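Local coordinates for hypothetical protein APE2540 (Aeropyrum pernix, PDB 1WDV) that probably acts as a trans-editing hydrolase for prolyl-tRNA synthetase, deacylating tRNA(Pro) mischarged with alanine, at residues A[7-10]-A[15-18]; A[33-38]-A[120-125]. All coordinates share one frame; numbering follows the deposited sequence.

Contact 1 of 2, residues A[7-10]-A[15-18]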
ATOM      1  N   GLU A   7      -0.894 -12.761 -10.469  1.00 20.39           N
ATOM      2  CA  GLU A   7      -1.997 -12.961 -11.414  1.00 20.61           C
ATOM      3  C   GLU A   7      -2.637 -11.611 -11.791  1.00 19.32           C
ATOM      4  O   GLU A   7      -3.104 -11.423 -12.912  1.00 17.66           O
ATOM      5  CB  GLU A   7      -3.074 -13.895 -10.808  1.00 24.87           C
ATOM      6  CG  GLU A   7      -2.619 -15.327 -10.429  1.00 30.43           C
ATOM      7  CD  GLU A   7      -3.682 -16.112  -9.605  1.00 37.34           C
ATOM      8  OE1 GLU A   7      -4.134 -15.616  -8.542  1.00 40.78           O
ATOM      9  OE2 GLU A   7      -4.072 -17.235 -10.013  1.00 39.52           O
ATOM     10  N   TRP A   8      -2.639 -10.660 -10.860  1.00 17.70           N
ATOM     11  CA  TRP A   8      -3.233  -9.362 -11.112  1.00 15.77           C
ATOM     12  C   TRP A   8      -2.398  -8.610 -12.141  1.00 14.50           C
ATOM     13  O   TRP A   8      -2.925  -8.004 -13.071  1.00 13.85           O
ATOM     14  CB  TRP A   8      -3.315  -8.565  -9.792  1.00 16.46           C
ATOM     15  CG  TRP A   8      -4.085  -7.275  -9.881  1.00 18.42           C
ATOM     16  CD1 TRP A   8      -5.411  -7.095  -9.586  1.00 18.27           C
ATOM     17  CD2 TRP A   8      -3.591  -5.999 -10.303  1.00 17.93           C
ATOM     18  NE1 TRP A   8      -5.769  -5.784  -9.802  1.00 20.00           N
ATOM     19  CE2 TRP A   8      -4.674  -5.087 -10.243  1.00 19.32           C
ATOM     20  CE3 TRP A   8      -2.343  -5.531 -10.728  1.00 18.73           C
ATOM     21  CZ2 TRP A   8      -4.540  -3.740 -10.594  1.00 21.31           C
ATOM     22  CZ3 TRP A   8      -2.209  -4.184 -11.078  1.00 20.67           C
ATOM     23  CH2 TRP A   8      -3.309  -3.306 -11.007  1.00 23.30           C
ATOM     24  N   ILE A   9      -1.081  -8.650 -11.962  1.00 12.25           N
ATOM     25  CA  ILE A   9      -0.153  -7.972 -12.846  1.00 13.74           C
ATOM     26  C   ILE A   9      -0.272  -8.487 -14.263  1.00 16.01           C
ATOM     27  O   ILE A   9      -0.324  -7.712 -15.219  1.00 16.56           O
ATOM     28  CB  ILE A   9       1.288  -8.176 -12.356  1.00 13.12           C
ATOM     29  CG1 ILE A   9       1.423  -7.466 -11.012  1.00 10.72           C
ATOM     30  CG2 ILE A   9       2.311  -7.635 -13.387  1.00 12.93           C
ATOM     31  CD1 ILE A   9       2.660  -7.841 -10.225  1.00 11.93           C
ATOM     32  N   LYS A  10      -0.286  -9.805 -14.378  1.00 16.70           N
ATOM     33  CA  LYS A  10      -0.393 -10.443 -15.681  1.00 20.57           C
ATOM     34  C   LYS A  10      -1.714 -10.068 -16.377  1.00 21.54           C
ATOM     35  O   LYS A  10      -1.731  -9.736 -17.579  1.00 21.48           O
ATOM     36  CB  LYS A  10      -0.283 -11.953 -15.509  1.00 20.95           C
ATOM     37  CG  LYS A  10      -0.358 -12.730 -16.814  1.00 25.63           C
ATOM     38  CD  LYS A  10      -0.238 -14.219 -16.557  1.00 30.36           C
ATOM     39  CE  LYS A  10      -0.450 -15.023 -17.839  1.00 33.39           C
ATOM     40  NZ  LYS A  10      -0.246 -16.488 -17.599  1.00 33.84           N
ATOM     41  N   THR A  15       4.214  -4.213 -16.232  1.00 12.49           N
ATOM     42  CA  THR A  15       5.613  -4.615 -16.092  1.00 12.67           C
ATOM     43  C   THR A  15       6.097  -4.711 -14.645  1.00 11.63           C
ATOM     44  O   THR A  15       7.289  -4.933 -14.406  1.00 12.87           O
ATOM     45  CB  THR A  15       6.571  -3.647 -16.871  1.00 14.97           C
ATOM     46  OG1 THR A  15       6.568  -2.339 -16.278  1.00 16.04           O
ATOM     47  CG2 THR A  15       6.141  -3.523 -18.331  1.00 21.10           C
ATOM     48  N   TRP A  16       5.173  -4.582 -13.694  1.00 10.36           N
ATOM     49  CA  TRP A  16       5.526  -4.641 -12.271  1.00  9.89           C
ATOM     50  C   TRP A  16       6.158  -5.988 -11.936  1.00 10.31           C
ATOM     51  O   TRP A  16       5.867  -6.996 -12.571  1.00 12.35           O
ATOM     52  CB  TRP A  16       4.286  -4.433 -11.405  1.00  8.38           C
ATOM     53  CG  TRP A  16       3.578  -3.158 -11.672  1.00  7.98           C
ATOM     54  CD1 TRP A  16       3.941  -2.151 -12.524  1.00  9.91           C
ATOM     55  CD2 TRP A  16       2.375  -2.739 -11.040  1.00  8.43           C
ATOM     56  NE1 TRP A  16       3.016  -1.118 -12.456  1.00  9.11           N
ATOM     57  CE2 TRP A  16       2.051  -1.460 -11.551  1.00  8.85           C
ATOM     58  CE3 TRP A  16       1.543  -3.320 -10.080  1.00  6.64           C
ATOM     59  CZ2 TRP A  16       0.915  -0.752 -11.139  1.00  9.34           C
ATOM     60  CZ3 TRP A  16       0.421  -2.625  -9.664  1.00  7.77           C
ATOM     61  CH2 TRP A  16       0.113  -1.356 -10.198  1.00  9.73           C
ATOM     62  N   ARG A  17       7.000  -6.003 -10.910  1.00  9.79           N
ATOM     63  CA  ARG A  17       7.714  -7.217 -10.549  1.00 11.25           C
ATOM     64  C   ARG A  17       7.692  -7.461  -9.057  1.00 10.54           C
ATOM     65  O   ARG A  17       7.575  -6.515  -8.282  1.00 11.68           O
ATOM     66  CB  ARG A  17       9.196  -7.087 -10.920  1.00 14.73           C
ATOM     67  CG  ARG A  17       9.525  -6.661 -12.324  1.00 19.80           C
ATOM     68  CD  ARG A  17      11.030  -6.850 -12.557  1.00 20.71           C
ATOM     69  NE  ARG A  17      11.842  -6.092 -11.607  1.00 21.90           N
ATOM     70  CZ  ARG A  17      13.168  -6.064 -11.628  1.00 26.54           C
ATOM     71  NH1 ARG A  17      13.826  -6.754 -12.559  1.00 28.58           N
ATOM     72  NH2 ARG A  17      13.840  -5.343 -10.734  1.00 24.89           N
ATOM     73  N   LEU A  18       7.822  -8.724  -8.656  1.00  8.96           N
ATOM     74  CA  LEU A  18       7.916  -9.057  -7.232  1.00 10.14           C
ATOM     75  C   LEU A  18       9.395  -9.317  -6.926  1.00 11.61           C
ATOM     76  O   LEU A  18      10.051 -10.123  -7.607  1.00 15.51           O
ATOM     77  CB  LEU A  18       7.103 -10.306  -6.873  1.00 16.14           C
ATOM     78  CG  LEU A  18       5.586 -10.191  -6.729  1.00 18.34           C
ATOM     79  CD1 LEU A  18       5.063 -11.543  -6.289  1.00 26.40           C
ATOM     80  CD2 LEU A  18       5.212  -9.105  -5.698  1.00 14.54           C
TER
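W8 and I9 of the N-terminal helix 4-12 close onto W16, just ahead of strand 17-20, in a mainly apolar contact with no hydrogen bond between the segments. The indole benzo rings come closest, W8 CZ3 lying 3.4 Å from W16 CZ3. Their planes are only 24° apart, but centroids 5.3 Å apart mean that the rings are slid past each other and barely overlap. With CG anti to the backbone N (chi1 -172°), the six-membered end of the W8 indole swings over to W16. I9 packs against the base of the other tryptophan: its CD1 lies 4.0 Å from W16 CB, and its CG2 is 3.7 Å from W16 O. I9 and W16 are buried, whereas W8, meeting its partner mainly through one corner of the ring, is partly exposed and forms the looser side. Replacing the W8 indole by the methyl group of an alanine would probably open a gap beside the W16 six-membered ring and leave it without its indole neighbour. W16 is held from elsewhere as well, its NE1 hydrogen-bonded to E138 OE1 and its ring meeting F134. Helix 136-143 adds A142 against W8 and L139 against W16, while L132 of strand 130-134 packs on I9 and W16.

Contact 2 of 2, residues A[33-38]-A[120-125]; sequences ALLGVS and KVYGGG
L35 and V37 flank the Schellman motif that ends helix 28-35, and both lean on Y122 of strand 121-124, which pairs with strand 130-134. G36 makes the turn with positive phi (72°), and its N donates back to A33 O at 3.1 Å. On either side of G36 the side chains of L35 and V37 set out toward the strand and meet the same aromatic ring, both from the same side of its plane. L35 CD1 sits over the face, 3.9 Å from the Y122 ring centroid and 23° off the normal, a CH-pi contact. It is displaced toward the attached end of the ring, so its shortest approach is 3.6 Å, to Y122 CG. V37 comes in obliquely nearer the hydroxyl end: its CG1 lies 3.9 Å from Y122 CE1, with CG2 only slightly farther from the same carbon. With CG anti to its own carbonyl carbon (chi1 -56°), the tyrosine points its ring at the helix end, and ring and L35 side chain together bridge the 9.0 Å from L35 CA to Y122 CA. The main chain of Y122 is fixed by hydrogen bonds with E41 and V43, while I42 between them packs on L35 and V37. L19 of strand 17-20 touches both L35 and Y122. Between these two segments, with no hydrogen bond or charge pair, the contact rests on dispersion and CH-pi packing, which depends on the fit of two branched aliphatic side chains against one ring rather than on any directed polar bond.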
ATOM      1  N   ALA A  33      17.409   0.129   2.679  1.00  7.60           N
ATOM      2  CA  ALA A  33      18.835  -0.169   2.573  1.00  8.89           C
ATOM      3  C   ALA A  33      19.113  -1.366   1.681  1.00  8.25           C
ATOM      4  O   ALA A  33      20.021  -1.319   0.841  1.00 11.29           O
ATOM      5  CB  ALA A  33      19.419  -0.415   3.950  1.00  7.27           C
ATOM      6  N   LEU A  34      18.343  -2.434   1.852  1.00  8.44           N
ATOM      7  CA  LEU A  34      18.565  -3.645   1.059  1.00 10.56           C
ATOM      8  C   LEU A  34      18.299  -3.463  -0.429  1.00 11.42           C
ATOM      9  O   LEU A  34      18.912  -4.142  -1.262  1.00 12.94           O
ATOM     10  CB  LEU A  34      17.759  -4.811   1.649  1.00 11.52           C
ATOM     11  CG  LEU A  34      18.279  -5.161   3.056  1.00 18.82           C
ATOM     12  CD1 LEU A  34      17.667  -6.440   3.561  1.00 21.63           C
ATOM     13  CD2 LEU A  34      19.789  -5.310   3.048  1.00 20.47           C
ATOM     14  N   LEU A  35      17.412  -2.534  -0.774  1.00  7.58           N
ATOM     15  CA  LEU A  35      17.111  -2.229  -2.165  1.00 10.22           C
ATOM     16  C   LEU A  35      17.936  -1.044  -2.709  1.00  9.83           C
ATOM     17  O   LEU A  35      17.882  -0.710  -3.904  1.00 12.35           O
ATOM     18  CB  LEU A  35      15.624  -1.930  -2.295  1.00 10.49           C
ATOM     19  CG  LEU A  35      14.724  -3.142  -2.188  1.00 16.32           C
ATOM     20  CD1 LEU A  35      13.286  -2.647  -2.163  1.00 16.62           C
ATOM     21  CD2 LEU A  35      14.947  -4.083  -3.379  1.00 16.32           C
ATOM     22  N   GLY A  36      18.696  -0.401  -1.822  1.00 10.11           N
ATOM     23  CA  GLY A  36      19.527   0.719  -2.235  1.00  9.45           C
ATOM     24  C   GLY A  36      18.767   1.987  -2.563  1.00  9.47           C
ATOM     25  O   GLY A  36      19.223   2.814  -3.367  1.00  9.92           O
ATOM     26  N   VAL A  37      17.601   2.147  -1.939  1.00  7.27           N
ATOM     27  CA  VAL A  37      16.776   3.312  -2.192  1.00  6.59           C
ATOM     28  C   VAL A  37      16.529   4.052  -0.903  1.00  5.91           C
ATOM     29  O   VAL A  37      17.204   3.794   0.076  1.00  6.35           O
ATOM     30  CB  VAL A  37      15.446   2.901  -2.865  1.00  5.81           C
ATOM     31  CG1 VAL A  37      15.773   2.237  -4.213  1.00  8.24           C
ATOM     32  CG2 VAL A  37      14.645   1.912  -1.980  1.00  7.28           C
ATOM     33  N   SER A  38      15.597   4.996  -0.919  1.00  7.13           N
ATOM     34  CA  SER A  38      15.291   5.768   0.292  1.00  7.52           C
ATOM     35  C   SER A  38      14.027   5.249   0.911  1.00  6.81           C
ATOM     36  O   SER A  38      13.287   4.509   0.273  1.00  6.14           O
ATOM     37  CB  SER A  38      15.080   7.240  -0.043  1.00  7.43           C
ATOM     38  OG  SER A  38      13.888   7.402  -0.796  1.00  9.48           O
ATOM     39  N   LYS A 120       9.305   4.719  -9.677  1.00  8.73           N
ATOM     40  CA  LYS A 120       9.308   3.371  -9.133  1.00  8.42           C
ATOM     41  C   LYS A 120       9.319   3.373  -7.612  1.00  8.57           C
ATOM     42  O   LYS A 120      10.078   4.119  -6.971  1.00  9.71           O
ATOM     43  CB  LYS A 120      10.542   2.638  -9.669  1.00 14.23           C
ATOM     44  CG  LYS A 120      10.772   1.238  -9.151  1.00 19.67           C
ATOM     45  CD  LYS A 120      11.937   0.600  -9.923  1.00 23.97           C
ATOM     46  CE  LYS A 120      11.640   0.579 -11.433  1.00 25.83           C
ATOM     47  NZ  LYS A 120      12.765   0.021 -12.271  1.00 32.92           N
ATOM     48  N   VAL A 121       8.436   2.573  -7.028  1.00  5.55           N
ATOM     49  CA  VAL A 121       8.387   2.441  -5.565  1.00  4.49           C
ATOM     50  C   VAL A 121       8.239   0.966  -5.265  1.00  5.04           C
ATOM     51  O   VAL A 121       8.019   0.149  -6.177  1.00  6.03           O
ATOM     52  CB  VAL A 121       7.229   3.239  -4.895  1.00  4.05           C
ATOM     53  CG1 VAL A 121       7.438   4.756  -5.145  1.00  6.24           C
ATOM     54  CG2 VAL A 121       5.879   2.788  -5.440  1.00  5.78           C
ATOM     55  N   TYR A 122       8.397   0.620  -3.989  1.00  4.14           N
ATOM     56  CA  TYR A 122       8.341  -0.788  -3.595  1.00  5.49           C
ATOM     57  C   TYR A 122       7.337  -0.958  -2.483  1.00  5.72           C
ATOM     58  O   TYR A 122       7.539  -0.440  -1.368  1.00  5.62           O
ATOM     59  CB  TYR A 122       9.734  -1.240  -3.118  1.00  4.60           C
ATOM     60  CG  TYR A 122      10.811  -1.015  -4.138  1.00  5.92           C
ATOM     61  CD1 TYR A 122      11.486   0.202  -4.212  1.00  8.14           C
ATOM     62  CD2 TYR A 122      11.089  -1.988  -5.094  1.00 11.37           C
ATOM     63  CE1 TYR A 122      12.416   0.457  -5.228  1.00 12.33           C
ATOM     64  CE2 TYR A 122      12.002  -1.752  -6.106  1.00 12.39           C
ATOM     65  CZ  TYR A 122      12.658  -0.533  -6.171  1.00 14.79           C
ATOM     66  OH  TYR A 122      13.546  -0.297  -7.198  1.00 20.52           O
ATOM     67  N   GLY A 123       6.250  -1.673  -2.789  1.00  7.73           N
ATOM     68  CA  GLY A 123       5.194  -1.874  -1.812  1.00  7.69           C
ATOM     69  C   GLY A 123       5.059  -3.316  -1.346  1.00  8.25           C
ATOM     70  O   GLY A 123       5.943  -4.143  -1.595  1.00  8.83           O
ATOM     71  N   GLY A 124       3.964  -3.615  -0.654  1.00  9.06           N
ATOM     72  CA  GLY A 124       3.774  -4.976  -0.169  1.00  9.16           C
ATOM     73  C   GLY A 124       3.549  -5.901  -1.351  1.00 10.16           C
ATOM     74  O   GLY A 124       2.786  -5.586  -2.264  1.00  8.98           O
ATOM     75  N   GLY A 125       4.210  -7.056  -1.342  1.00 10.38           N
ATOM     76  CA  GLY A 125       4.063  -7.976  -2.455  1.00  9.49           C
ATOM     77  C   GLY A 125       3.120  -9.146  -2.235  1.00 11.87           C
ATOM     78  O   GLY A 125       3.030 -10.023  -3.099  1.00 14.29           O
TER

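Contacts 1 and 2 follow each other along the chain and meet the same antiparallel sheet at strands 17-20 and 121-124, either side of 130-134. Their centres are 16 Å apart, yet they touch directly where L18 CD2 packs 3.5 Å from G125 O. E133 on the central strand relates their polar flanks: its OE1 forms a salt bridge with R17 NH2, while its OE2 has a long, weak ion pair with K120 NZ. Thus 7-10/15-18 packs the N-terminal helix beside the sheet, and 33-38/120-125 attaches the next helix, 28-35. Both segments of contact 2 fall in the region assigned to the aminoacyl-tRNA editing family; neither contact includes an identified ligand.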